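Local coordinates for protein arylsulfatase (Pseudoalteromonas sp. MB47, PDB 7AJ0) that probably hydrolyses sulfate esters of fucoidan as an exo-acting, calcium-binding sulfatase that assembles into a hexamer, at residues 234-244 and 268-279. Sequence-based numbering, arbitrary orientation.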
loop_
_atom_site.group_PDB
_atom_site.type_symbol
_atom_site.label_atom_id
_atom_site.label_comp_id
_atom_site.label_asym_id
_atom_site.label_seq_id
_atom_site.Cartn_x
_atom_site.Cartn_y
_atom_site.Cartn_z
ATOM N N ILE A 234 -29.486 -21.026 21.610
ATOM C CA ILE A 234 -28.419 -21.688 20.867
ATOM C C ILE A 234 -28.686 -23.186 20.776
ATOM O O ILE A 234 -28.400 -23.823 19.756
ATOM C CB ILE A 234 -27.053 -21.400 21.518
ATOM C CG1 ILE A 234 -26.582 -19.983 21.180
ATOM C CG2 ILE A 234 -26.018 -22.432 21.073
ATOM C CD1 ILE A 234 -27.160 -18.908 22.076
ATOM N N GLU A 235 -29.230 -23.773 21.843
ATOM C CA GLU A 235 -29.555 -25.195 21.809
ATOM C C GLU A 235 -30.541 -25.501 20.689
ATOM O O GLU A 235 -30.366 -26.476 19.948
ATOM C CB GLU A 235 -30.120 -25.639 23.160
ATOM C CG GLU A 235 -30.462 -27.124 23.236
ATOM C CD GLU A 235 -31.075 -27.521 24.570
ATOM O OE1 GLU A 235 -31.019 -26.711 25.520
ATOM O OE2 GLU A 235 -31.614 -28.645 24.667
ATOM N N ASP A 236 -31.579 -24.673 20.546
ATOM C CA ASP A 236 -32.556 -24.883 19.483
ATOM C C ASP A 236 -31.901 -24.796 18.110
ATOM O O ASP A 236 -32.043 -25.703 17.283
ATOM C CB ASP A 236 -33.685 -23.855 19.591
ATOM C CG ASP A 236 -34.493 -24.004 20.864
ATOM O OD1 ASP A 236 -34.573 -25.133 21.394
ATOM O OD2 ASP A 236 -35.052 -22.988 21.332
ATOM N N ILE A 237 -31.177 -23.704 17.849
ATOM C CA ILE A 237 -30.627 -23.494 16.518
ATOM C C ILE A 237 -29.508 -24.478 16.206
ATOM O O ILE A 237 -29.176 -24.677 15.032
ATOM C CB ILE A 237 -30.126 -22.046 16.358
ATOM C CG1 ILE A 237 -30.042 -21.682 14.872
ATOM C CG2 ILE A 237 -28.765 -21.861 17.018
ATOM C CD1 ILE A 237 -29.823 -20.213 14.611
ATOM N N SER A 238 -28.915 -25.106 17.223
ATOM C CA SER A 238 -27.861 -26.081 16.964
ATOM C C SER A 238 -28.399 -27.332 16.278
ATOM O O SER A 238 -27.626 -28.055 15.640
ATOM C CB SER A 238 -27.155 -26.461 18.266
ATOM O OG SER A 238 -27.962 -27.308 19.065
ATOM N N MET A 239 -29.698 -27.594 16.389
ATOM C CA MET A 239 -30.331 -28.740 15.751
ATOM C C MET A 239 -30.914 -28.410 14.385
ATOM O O MET A 239 -31.553 -29.275 13.775
ATOM C CB MET A 239 -31.448 -29.282 16.653
ATOM C CG MET A 239 -30.993 -29.663 18.049
ATOM S SD MET A 239 -29.779 -30.996 18.050
ATOM C CE MET A 239 -30.681 -32.293 17.201
ATOM N N ILE A 240 -30.692 -27.193 13.886
ATOM C CA ILE A 240 -31.420 -26.715 12.713
ATOM C C ILE A 240 -31.216 -27.647 11.525
ATOM O O ILE A 240 -32.174 -27.996 10.826
ATOM C CB ILE A 240 -31.001 -25.267 12.397
ATOM C CG1 ILE A 240 -31.975 -24.620 11.412
ATOM C CG2 ILE A 240 -29.580 -25.215 11.837
ATOM C CD1 ILE A 240 -31.753 -23.129 11.244
ATOM N N ASP A 241 -29.977 -28.075 11.279
ATOM C CA ASP A 241 -29.707 -28.922 10.122
ATOM C C ASP A 241 -30.071 -30.382 10.360
ATOM O O ASP A 241 -30.223 -31.132 9.390
ATOM C CB ASP A 241 -28.235 -28.805 9.719
ATOM C CG ASP A 241 -27.995 -27.686 8.720
ATOM O OD1 ASP A 241 -28.548 -27.765 7.601
ATOM O OD2 ASP A 241 -27.276 -26.719 9.055
ATOM N N GLN A 242 -30.212 -30.801 11.620
ATOM C CA GLN A 242 -30.764 -32.122 11.897
ATOM C C GLN A 242 -32.265 -32.145 11.634
ATOM O O GLN A 242 -32.804 -33.144 11.143
ATOM C CB GLN A 242 -30.472 -32.525 13.342
ATOM C CG GLN A 242 -28.995 -32.598 13.687
ATOM C CD GLN A 242 -28.255 -33.650 12.885
ATOM O OE1 GLN A 242 -28.599 -34.832 12.920
ATOM N NE2 GLN A 242 -27.234 -33.222 12.148
ATOM N N VAL A 243 -32.954 -31.048 11.955
ATOM C CA VAL A 243 -34.387 -30.963 11.698
ATOM C C VAL A 243 -34.659 -30.924 10.202
ATOM O O VAL A 243 -35.591 -31.572 9.710
ATOM C CB VAL A 243 -34.979 -29.735 12.412
ATOM C CG1 VAL A 243 -36.427 -29.525 12.003
ATOM C CG2 VAL A 243 -34.856 -29.898 13.915
ATOM N N LEU A 244 -33.858 -30.161 9.455
ATOM C CA LEU A 244 -34.018 -30.125 8.005
ATOM C C LEU A 244 -33.764 -31.497 7.398
ATOM O O LEU A 244 -34.497 -31.939 6.506
ATOM C CB LEU A 244 -33.074 -29.091 7.398
ATOM C CG LEU A 244 -33.301 -27.640 7.820
ATOM C CD1 LEU A 244 -32.169 -26.756 7.318
ATOM C CD2 LEU A 244 -34.636 -27.134 7.307
ATOM N N PHE A 268 -28.942 -26.465 2.940
ATOM C CA PHE A 268 -28.344 -26.403 4.263
ATOM C C PHE A 268 -28.331 -24.970 4.778
ATOM O O PHE A 268 -28.150 -24.016 4.013
ATOM C CB PHE A 268 -26.901 -26.920 4.243
ATOM C CG PHE A 268 -26.767 -28.374 3.914
ATOM C CD1 PHE A 268 -26.821 -29.330 4.911
ATOM C CD2 PHE A 268 -26.550 -28.784 2.611
ATOM C CE1 PHE A 268 -26.683 -30.668 4.613
ATOM C CE2 PHE A 268 -26.411 -30.122 2.307
ATOM C CZ PHE A 268 -26.476 -31.064 3.311
ATOM N N SER A 269 -28.513 -24.818 6.090
ATOM C CA SER A 269 -28.209 -23.539 6.721
ATOM C C SER A 269 -26.702 -23.338 6.827
ATOM O O SER A 269 -26.201 -22.221 6.656
ATOM C CB SER A 269 -28.850 -23.455 8.103
ATOM O OG SER A 269 -28.438 -22.272 8.769
ATOM N N LYS A 270 -25.965 -24.404 7.114
ATOM C CA LYS A 270 -24.510 -24.328 7.144
ATOM C C LYS A 270 -23.972 -24.086 5.738
ATOM O O LYS A 270 -24.593 -24.475 4.746
ATOM C CB LYS A 270 -23.933 -25.612 7.732
ATOM C CG LYS A 270 -24.185 -25.761 9.220
ATOM C CD LYS A 270 -24.143 -27.217 9.655
ATOM C CE LYS A 270 -24.368 -27.344 11.158
ATOM N NZ LYS A 270 -25.660 -26.737 11.596
ATOM N N ILE A 271 -22.801 -23.437 5.642
ATOM C CA ILE A 271 -21.981 -23.025 6.769
ATOM C C ILE A 271 -22.036 -21.510 6.980
ATOM O O ILE A 271 -21.018 -20.869 7.244
ATOM C CB ILE A 271 -20.506 -23.464 6.567
ATOM C CG1 ILE A 271 -19.953 -22.899 5.253
ATOM C CG2 ILE A 271 -20.395 -24.980 6.569
ATOM C CD1 ILE A 271 -18.465 -23.097 5.090
ATOM N N HIS A 272 -23.228 -20.940 6.849
ATOM C CA HIS A 272 -23.410 -19.521 7.117
ATOM C C HIS A 272 -23.162 -19.229 8.594
ATOM O O HIS A 272 -23.465 -20.043 9.470
ATOM C CB HIS A 272 -24.823 -19.084 6.731
ATOM C CG HIS A 272 -24.932 -17.637 6.363
ATOM N ND1 HIS A 272 -24.805 -16.619 7.284
ATOM C CD2 HIS A 272 -25.166 -17.038 5.171
ATOM C CE1 HIS A 272 -24.953 -15.456 6.675
ATOM N NE2 HIS A 272 -25.171 -15.683 5.392
ATOM N N ASN A 273 -22.600 -18.057 8.868
ATOM C CA ASN A 273 -22.416 -17.631 10.252
ATOM C C ASN A 273 -23.761 -17.240 10.856
ATOM O O ASN A 273 -24.678 -16.820 10.147
ATOM C CB ASN A 273 -21.446 -16.453 10.322
ATOM C CG ASN A 273 -22.114 -15.126 10.009
ATOM O OD1 ASN A 273 -22.499 -14.864 8.870
ATOM N ND2 ASN A 273 -22.247 -14.278 11.022
ATOM N N ASP A 274 -23.890 -17.391 12.176
ATOM C CA ASP A 274 -22.881 -17.973 13.055
ATOM C C ASP A 274 -23.118 -19.476 13.154
ATOM O O ASP A 274 -24.228 -19.914 13.459
ATOM C CB ASP A 274 -22.949 -17.319 14.435
ATOM C CG ASP A 274 -22.826 -15.808 14.363
ATOM O OD1 ASP A 274 -21.799 -15.322 13.842
ATOM O OD2 ASP A 274 -23.764 -15.108 14.804
ATOM N N ASN A 275 -22.076 -20.263 12.895
ATOM C CA ASN A 275 -22.219 -21.710 12.829
ATOM C C ASN A 275 -22.351 -22.310 14.221
ATOM O O ASN A 275 -21.521 -22.056 15.099
ATOM C CB ASN A 275 -21.027 -22.335 12.105
ATOM C CG ASN A 275 -21.167 -22.275 10.606
ATOM O OD1 ASN A 275 -21.950 -23.021 10.017
ATOM N ND2 ASN A 275 -20.411 -21.387 9.974
ATOM N N TYR A 276 -23.395 -23.115 14.414
ATOM C CA TYR A 276 -23.630 -23.836 15.664
ATOM C C TYR A 276 -24.006 -25.270 15.321
ATOM O O TYR A 276 -25.189 -25.593 15.147
ATOM C CB TYR A 276 -24.707 -23.152 16.500
ATOM C CG TYR A 276 -24.173 -21.970 17.268
ATOM C CD1 TYR A 276 -23.618 -22.136 18.527
ATOM C CD2 TYR A 276 -24.204 -20.693 16.727
ATOM C CE1 TYR A 276 -23.118 -21.064 19.231
ATOM C CE2 TYR A 276 -23.704 -19.613 17.424
ATOM C CZ TYR A 276 -23.162 -19.804 18.675
ATOM O OH TYR A 276 -22.663 -18.732 19.375
ATOM N N PRO A 277 -23.020 -26.158 15.203
ATOM C CA PRO A 277 -23.323 -27.557 14.887
ATOM C C PRO A 277 -24.062 -28.244 16.024
ATOM O O PRO A 277 -24.108 -27.764 17.158
ATOM C CB PRO A 277 -21.940 -28.189 14.669
ATOM C CG PRO A 277 -21.009 -27.042 14.452
ATOM C CD PRO A 277 -21.568 -25.905 15.254
ATOM N N ALA A 278 -24.645 -29.394 15.702
ATOM C CA ALA A 278 -25.307 -30.188 16.724
ATOM C C ALA A 278 -24.290 -30.615 17.781
ATOM O O ALA A 278 -23.105 -30.785 17.479
ATOM C CB ALA A 278 -25.971 -31.413 16.105
ATOM N N PRO A 279 -24.725 -30.779 19.036
ATOM C CA PRO A 279 -23.784 -31.205 20.090
ATOM C C PRO A 279 -22.953 -32.424 19.730
ATOM O O PRO A 279 -21.782 -32.505 20.120
ATOM C CB PRO A 279 -24.715 -31.488 21.281
ATOM C CG PRO A 279 -25.868 -30.558 21.072
ATOM C CD PRO A 279 -26.064 -30.465 19.575
HETATM O O HOH W 1 -27.074 -23.874 13.777
HETATM O O HOH W 2 -27.599 -28.628 13.115
#
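The Tyr276 ring has Ile234 on one face, where CG1 stands 4.1 Å above the plane, offset toward the rim. Ile234 CG2 comes closer, 3.5 Å from Tyr276 CD1. Arg193 of a second subunit makes a cation-pi contact with the same ring, so this end of the contact reaches a subunit interface. At the Phe268 ring, Asp241 OD1 sits at the edge, near the ring plane, 3.6 Å from CD1. The carboxylate and ring planes are 45° apart. OD1 also takes a weak bond from Ser269 N. Asp241 OD2 accepts twice: Lys270 N on its syn lone pair at 3.3 Å, and Lys270 NZ on its anti lone pair at 3.0 Å, as a salt bridge. The lysine chain bends at its last torsion (chi4 57°), which brings NZ to the carboxylate. In this sulfatase domain of the alkaline phosphatase clan, the contact joins helices 234-238 and 240-258 to the loop after strand 262-267. Backbone hydrogen bonds tie Lys270 and Ile271 to Asp60, a calcium ligand. With alanine at Asp241, the buried Lys270 ammonium would probably lose this charge partner and two loop N-H groups their acceptor. One water bridges Ile237 O and Tyr276 O. Another links Ser238 O, Asp241 N and Lys270 NZ. Ser238 CA-H points at Tyr276 O, with CA 3.3 Å from that oxygen.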